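Local atomic coordinates of putative vitamin-B12 independent methionine synthase family protein (Listeria monocytogenes, PDB entry 1YPX), a protein that probably acts as a zinc-dependent methionine synthase that works without cobalamin, passing a methyl group from a methylated folate to homocysteine. Residues A[51-54]-A[60-63]; A[118-123]-A[133-138]; A[152-157]-A[162-167]. All coordinates share one frame; numbering follows the deposited sequence.

Contact 1 of 3, residues A[51-54]-A[60-63]; sequences EKQK and SITD
Q53 reaches from its helix across I61 and lays its amide along the backbone of T62. CG lies beside the backbone N (chi1 -63°) and the chain runs straight on from there, which carries the amide over to the strand end. Two bonds hold it. T62 N gives its hydrogen to Q53 OE1 at 2.9 Å, and Q53 NE2 gives one to T62 O, also at 2.9 Å. T62 O lies near the Q53 amide plane, whereas NE2 sits above the carbonyl plane of T62. The pair fixes the rotation of the amide, and NE2 has a further weak bond to I49 O.

I61 packs alongside the glutamine. The two side chains run antiparallel to each other, and I61 CG2 comes 3.6 Å from Q53 NE2. I61 CG1 touches Q53 CB at 3.7 Å and K54 CG at the same distance. The lysine chain lies roughly perpendicular to the isoleucine. T62 OG1 turns to G13 O and the backbone of G64.

The contact is buried. It closes the tight connection from helix 35-56 into strand 60-61, an alpha-to-beta step of a TIM-barrel-like fold.

Contact 2 of 3, residues A[118-123]-A[133-138]; sequences EDFIFL and AKQTIP
The F120 ring and the Q135 amide are the flat groups here, and their planes stand 58° apart. A133 CB and Q135 CB both meet the ring obliquely. A133 CB lies 3.7 Å from F120 CE1, and Q135 CB lies 4.0 Å from F120 CD1. The amide does not stack on the ring. Its oxygen only brushes the phenylalanine, with Q135 OE1 4.0 Å from F120 CB.

F120 holds CG anti to its own N (chi1 178°). This swings the ring from the helix to the strand, although its CB does not point straight there. L123, one turn later, does point at the strand. Its CD2 meets A133 CB at 3.3 Å and K134 O at 3.8 Å. The alanine methyl thus receives both helix side chains. F176 of helix 158-178 packs on both F120 and Q135.

Side chains alternate along the strand. A133 and Q135 face helix 116-127, and K134 points away from it. K134 NZ bonds H11 O, Q185 OE1 and Y183 OH. On the helix, D119 forms a salt bridge with R39.

No hydrogen bond joins the two segments. Helix and strand are held by packing of a ring, a leucine branch and a methyl group, with the aliphatic part of a glutamine beside them. This is the apolar layer between an outer helix and the parallel sheet of the barrel-like fold. The chemistry implies a largely nonpolar interface, with the lysine's charge kept on the other side of the strand.

Contact 3 of 3, residues A[152-157]-A[162-167]; sequences QPYLDD and ANDLAT
Two consecutive helices, 152-156 and 158-178, are joined by a short turn at D157 at the edge of the TIM-barrel-like domain. Y154 of the short helix reaches across to D164 of the long one. This pair makes all the close contact between segments 152-157 and 162-167. D157 takes the N-cap position of the long helix. Its OD2 has a weak bond to K160 N.

Y154 sets CG beside its backbone N (chi1 -60°), and the ring extends across to the second helix. D164 aims its side chain back at the tyrosine. The two side chains cross at a slant, and the ring and carboxylate planes stand 76° apart.

The tyrosine hydroxyl is also bonded to I109 N of strand 108-110, so it ties the helix pair to that strand as well. Around the ring, Y151 packs edge-to-face and F161 meets it at a tilt. P108 and I149 also touch it. This surrounds the buried ring with mostly apolar neighbours, while its polar end has two partners.

The bond to the aspartate runs from Y154 OH to D164 OD1 at 2.5 Å, a short length that is uncertain at this resolution. The oxygen lies at the ring edge, in the ring plane, and the hydroxyl reaches it on the anti side of the carboxylate.

The three contacts follow one another along the chain, and none nests in or crosses another. Contact 1 closes the short turn between helix 35-56 and strand 60-61. Contact 2 closes the loop from helix 116-127 into strand 132-138. Contact 3 closes the turn between helices 152-156 and 158-178. Contacts 1 and 2 touch, for their strands are parallel neighbours in the sheet. I61 O and K134 N, 2.8 Å apart, probably hydrogen-bond, and L123 CD1 packs on T62 O. Contact 3 lies apart, its nearest atoms about 8 Å from contact 2 and about 21 Å from contact 1. Helix 158-178 links the regions, since its F176 packs on contact 2.

Contact 1 of 3, residues A[51-54]-A[60-63]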
# COMPACT_ATOMS: atom_id res chain seq x y z
N GLU A 51 -3.13 -11.39 -15.47
CA GLU A 51 -3.19 -12.84 -15.61
C GLU A 51 -2.04 -13.52 -14.87
O GLU A 51 -2.25 -14.53 -14.20
CB GLU A 51 -3.18 -13.27 -17.08
CG GLU A 51 -4.56 -13.78 -17.60
CD GLU A 51 -5.14 -14.94 -16.77
OE1 GLU A 51 -5.49 -14.72 -15.59
OE2 GLU A 51 -5.25 -16.07 -17.29
N LYS A 52 -0.84 -12.96 -14.99
CA LYS A 52 0.34 -13.53 -14.34
C LYS A 52 0.20 -13.65 -12.82
O LYS A 52 0.66 -14.64 -12.22
CB LYS A 52 1.59 -12.72 -14.71
CG LYS A 52 1.92 -12.81 -16.19
CD LYS A 52 2.16 -14.27 -16.65
CE LYS A 52 1.93 -14.46 -18.17
NZ LYS A 52 2.16 -15.85 -18.72
N GLN A 53 -0.45 -12.67 -12.19
CA GLN A 53 -0.65 -12.72 -10.74
C GLN A 53 -1.61 -13.87 -10.45
O GLN A 53 -1.57 -14.50 -9.38
CB GLN A 53 -1.25 -11.39 -10.23
CG GLN A 53 -0.37 -10.15 -10.42
CD GLN A 53 -1.01 -8.87 -9.85
OE1 GLN A 53 -1.34 -8.77 -8.65
NE2 GLN A 53 -1.19 -7.88 -10.71
N LYS A 54 -2.47 -14.16 -11.41
CA LYS A 54 -3.43 -15.24 -11.23
C LYS A 54 -2.77 -16.60 -11.51
O LYS A 54 -3.03 -17.57 -10.79
CB LYS A 54 -4.65 -14.97 -12.11
CG LYS A 54 -5.40 -13.74 -11.60
CD LYS A 54 -6.07 -12.94 -12.70
CE LYS A 54 -7.28 -13.62 -13.24
NZ LYS A 54 -7.93 -12.75 -14.25
N SER A 60 -5.19 -11.67 -4.55
CA SER A 60 -5.31 -10.23 -4.69
C SER A 60 -4.49 -9.85 -5.92
O SER A 60 -3.36 -10.31 -6.09
CB SER A 60 -4.78 -9.50 -3.46
OG SER A 60 -3.36 -9.51 -3.44
N ILE A 61 -5.08 -9.03 -6.79
CA ILE A 61 -4.44 -8.60 -8.03
C ILE A 61 -4.39 -7.06 -8.13
O ILE A 61 -5.36 -6.37 -7.80
CB ILE A 61 -5.18 -9.21 -9.30
CG1 ILE A 61 -4.83 -10.70 -9.49
CG2 ILE A 61 -4.74 -8.52 -10.56
CD1 ILE A 61 -5.39 -11.68 -8.44
N THR A 62 -3.25 -6.53 -8.57
CA THR A 62 -3.06 -5.07 -8.72
C THR A 62 -2.77 -4.69 -10.16
O THR A 62 -2.81 -5.53 -11.05
CB THR A 62 -1.87 -4.55 -7.86
OG1 THR A 62 -0.65 -5.13 -8.33
CG2 THR A 62 -2.06 -4.91 -6.39
N ASP A 63 -2.48 -3.43 -10.40
CA ASP A 63 -2.16 -3.03 -11.76
C ASP A 63 -0.66 -2.74 -11.79
O ASP A 63 -0.15 -2.09 -12.71
CB ASP A 63 -3.03 -1.84 -12.22
CG ASP A 63 -2.61 -0.51 -11.60
OD1 ASP A 63 -1.68 -0.46 -10.76
OD2 ASP A 63 -3.25 0.51 -11.96

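Contact 2 of 3, residues A[118-123]-A[133-138]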
# COMPACT_ATOMS: atom_id res chain seq x y z
N GLU A 118 -11.12 5.56 -12.69
CA GLU A 118 -11.27 4.80 -13.94
C GLU A 118 -10.17 3.75 -13.98
O GLU A 118 -10.36 2.67 -14.53
CB GLU A 118 -11.12 5.70 -15.18
CG GLU A 118 -12.24 5.66 -16.26
CD GLU A 118 -12.76 4.26 -16.65
OE1 GLU A 118 -12.04 3.46 -17.29
OE2 GLU A 118 -13.93 3.97 -16.32
N ASP A 119 -8.99 4.08 -13.44
CA ASP A 119 -7.89 3.10 -13.45
C ASP A 119 -8.31 1.89 -12.61
O ASP A 119 -7.88 0.78 -12.88
CB ASP A 119 -6.57 3.68 -12.89
CG ASP A 119 -6.10 4.94 -13.63
OD1 ASP A 119 -6.50 5.17 -14.79
OD2 ASP A 119 -5.29 5.69 -13.03
N PHE A 120 -9.14 2.12 -11.60
CA PHE A 120 -9.59 0.99 -10.78
C PHE A 120 -10.62 0.18 -11.56
O PHE A 120 -10.49 -1.04 -11.71
CB PHE A 120 -10.19 1.45 -9.47
CG PHE A 120 -10.69 0.32 -8.63
CD1 PHE A 120 -9.79 -0.58 -8.07
CD2 PHE A 120 -12.06 0.08 -8.50
CE1 PHE A 120 -10.23 -1.70 -7.38
CE2 PHE A 120 -12.52 -1.04 -7.82
CZ PHE A 120 -11.60 -1.94 -7.26
N ILE A 121 -11.64 0.87 -12.06
CA ILE A 121 -12.69 0.26 -12.86
C ILE A 121 -12.02 -0.62 -13.92
O ILE A 121 -12.45 -1.75 -14.18
CB ILE A 121 -13.55 1.35 -13.56
CG1 ILE A 121 -14.27 2.20 -12.52
CG2 ILE A 121 -14.57 0.73 -14.48
CD1 ILE A 121 -14.92 3.44 -13.11
N PHE A 122 -10.95 -0.12 -14.53
CA PHE A 122 -10.25 -0.90 -15.54
C PHE A 122 -9.67 -2.17 -14.94
O PHE A 122 -9.87 -3.26 -15.48
CB PHE A 122 -9.10 -0.11 -16.14
CG PHE A 122 -8.31 -0.89 -17.14
CD1 PHE A 122 -8.77 -1.01 -18.44
CD2 PHE A 122 -7.13 -1.51 -16.77
CE1 PHE A 122 -8.05 -1.75 -19.37
CE2 PHE A 122 -6.40 -2.25 -17.70
CZ PHE A 122 -6.85 -2.37 -19.00
N LEU A 123 -8.92 -2.02 -13.85
CA LEU A 123 -8.31 -3.14 -13.17
C LEU A 123 -9.38 -4.12 -12.78
O LEU A 123 -9.30 -5.30 -13.11
CB LEU A 123 -7.59 -2.69 -11.90
CG LEU A 123 -7.15 -3.89 -11.04
CD1 LEU A 123 -5.79 -4.33 -11.50
CD2 LEU A 123 -7.15 -3.57 -9.55
N ALA A 133 -9.62 -7.24 -6.56
CA ALA A 133 -8.78 -6.17 -7.06
C ALA A 133 -8.24 -5.35 -5.89
O ALA A 133 -9.01 -4.89 -5.06
CB ALA A 133 -9.58 -5.26 -8.00
N LYS A 134 -6.93 -5.19 -5.82
CA LYS A 134 -6.32 -4.42 -4.75
C LYS A 134 -5.85 -3.07 -5.30
O LYS A 134 -5.20 -3.01 -6.35
CB LYS A 134 -5.13 -5.20 -4.16
CG LYS A 134 -4.42 -4.51 -3.01
CD LYS A 134 -3.35 -5.42 -2.39
CE LYS A 134 -2.58 -4.72 -1.28
NZ LYS A 134 -1.61 -5.63 -0.61
N GLN A 135 -6.20 -1.99 -4.61
CA GLN A 135 -5.81 -0.65 -5.04
C GLN A 135 -4.90 -0.03 -3.97
O GLN A 135 -5.20 -0.13 -2.78
CB GLN A 135 -7.07 0.22 -5.26
CG GLN A 135 -6.82 1.72 -5.48
CD GLN A 135 -6.05 2.02 -6.75
OE1 GLN A 135 -6.57 1.89 -7.86
NE2 GLN A 135 -4.81 2.42 -6.60
N THR A 136 -3.80 0.58 -4.38
CA THR A 136 -2.88 1.20 -3.44
C THR A 136 -2.78 2.71 -3.68
O THR A 136 -2.67 3.15 -4.82
CB THR A 136 -1.41 0.62 -3.58
OG1 THR A 136 -0.84 1.06 -4.82
CG2 THR A 136 -1.42 -0.91 -3.56
N ILE A 137 -2.83 3.49 -2.61
CA ILE A 137 -2.68 4.93 -2.73
C ILE A 137 -1.81 5.30 -1.55
O ILE A 137 -1.67 4.52 -0.61
CB ILE A 137 -4.04 5.71 -2.62
CG1 ILE A 137 -4.64 5.54 -1.22
CG2 ILE A 137 -5.03 5.20 -3.67
CD1 ILE A 137 -5.95 6.26 -1.05
N PRO A 138 -1.17 6.48 -1.59
CA PRO A 138 -0.34 6.86 -0.45
C PRO A 138 -1.23 7.20 0.72
O PRO A 138 -2.41 7.52 0.55
CB PRO A 138 0.41 8.10 -0.95
CG PRO A 138 -0.49 8.65 -2.02
CD PRO A 138 -0.94 7.39 -2.73

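Contact 3 of 3, residues A[152-157]-A[162-167]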
# COMPACT_ATOMS: atom_id res chain seq x y z
N GLN A 152 -2.44 29.82 2.92
CA GLN A 152 -2.32 30.66 4.10
C GLN A 152 -3.01 30.07 5.32
O GLN A 152 -2.38 29.90 6.37
CB GLN A 152 -2.88 32.05 3.81
CG GLN A 152 -1.83 33.05 3.35
CD GLN A 152 -1.37 32.86 1.90
OE1 GLN A 152 -0.33 33.40 1.51
NE2 GLN A 152 -2.16 32.13 1.11
N PRO A 153 -4.30 29.73 5.19
CA PRO A 153 -4.95 29.17 6.37
C PRO A 153 -4.29 27.93 6.95
O PRO A 153 -3.95 27.91 8.14
CB PRO A 153 -6.39 28.95 5.91
CG PRO A 153 -6.29 28.88 4.41
CD PRO A 153 -5.25 29.90 4.08
N TYR A 154 -4.08 26.89 6.14
CA TYR A 154 -3.45 25.67 6.64
C TYR A 154 -2.11 26.04 7.28
O TYR A 154 -1.64 25.41 8.22
CB TYR A 154 -3.20 24.66 5.52
CG TYR A 154 -4.42 24.18 4.77
CD1 TYR A 154 -5.69 24.20 5.36
CD2 TYR A 154 -4.30 23.63 3.49
CE1 TYR A 154 -6.80 23.68 4.70
CE2 TYR A 154 -5.41 23.11 2.83
CZ TYR A 154 -6.65 23.13 3.44
OH TYR A 154 -7.73 22.54 2.79
N LEU A 155 -1.50 27.09 6.74
CA LEU A 155 -0.23 27.56 7.24
C LEU A 155 -0.38 28.20 8.61
O LEU A 155 0.58 28.23 9.39
CB LEU A 155 0.35 28.55 6.24
CG LEU A 155 1.86 28.54 6.06
CD1 LEU A 155 2.40 27.13 5.88
CD2 LEU A 155 2.17 29.41 4.85
N ASP A 156 -1.58 28.71 8.90
CA ASP A 156 -1.86 29.38 10.19
C ASP A 156 -2.48 28.44 11.22
O ASP A 156 -2.21 28.55 12.42
CB ASP A 156 -2.82 30.56 9.98
CG ASP A 156 -2.22 31.67 9.14
OD1 ASP A 156 -0.98 31.82 9.14
OD2 ASP A 156 -3.00 32.39 8.48
N ASP A 157 -3.32 27.54 10.74
CA ASP A 157 -3.95 26.58 11.62
C ASP A 157 -3.75 25.17 11.06
O ASP A 157 -4.27 24.83 9.99
CB ASP A 157 -5.44 26.90 11.75
CG ASP A 157 -6.13 26.03 12.75
OD1 ASP A 157 -5.58 25.86 13.87
OD2 ASP A 157 -7.22 25.50 12.44
N ALA A 162 -5.32 19.29 8.58
CA ALA A 162 -5.60 17.88 8.85
C ALA A 162 -7.05 17.52 8.59
O ALA A 162 -7.34 16.47 8.00
CB ALA A 162 -5.22 17.52 10.28
N ASN A 163 -7.97 18.37 9.02
CA ASN A 163 -9.39 18.08 8.80
C ASN A 163 -9.75 17.91 7.32
O ASN A 163 -10.26 16.87 6.94
CB ASN A 163 -10.26 19.16 9.42
CG ASN A 163 -10.04 19.31 10.91
OD1 ASN A 163 -10.75 20.06 11.59
ND2 ASN A 163 -9.04 18.60 11.44
N ASP A 164 -9.49 18.93 6.51
CA ASP A 164 -9.82 18.88 5.08
C ASP A 164 -9.19 17.67 4.40
O ASP A 164 -9.85 16.98 3.62
CB ASP A 164 -9.35 20.16 4.36
CG ASP A 164 -10.02 21.44 4.89
OD1 ASP A 164 -9.78 22.52 4.30
OD2 ASP A 164 -10.78 21.38 5.88
N LEU A 165 -7.92 17.44 4.69
CA LEU A 165 -7.19 16.32 4.11
C LEU A 165 -7.90 14.99 4.43
O LEU A 165 -7.99 14.11 3.57
CB LEU A 165 -5.73 16.33 4.61
CG LEU A 165 -4.75 15.23 4.16
CD1 LEU A 165 -4.61 15.27 2.65
CD2 LEU A 165 -3.39 15.41 4.82
N ALA A 166 -8.41 14.85 5.65
CA ALA A 166 -9.13 13.65 6.06
C ALA A 166 -10.46 13.48 5.30
O ALA A 166 -10.83 12.36 4.91
CB ALA A 166 -9.37 13.68 7.58
N THR A 167 -11.19 14.59 5.09
CA THR A 167 -12.45 14.55 4.35
C THR A 167 -12.10 14.25 2.91
O THR A 167 -12.82 13.52 2.22
CB THR A 167 -13.22 15.90 4.39
OG1 THR A 167 -13.71 16.13 5.72
CG2 THR A 167 -14.41 15.88 3.44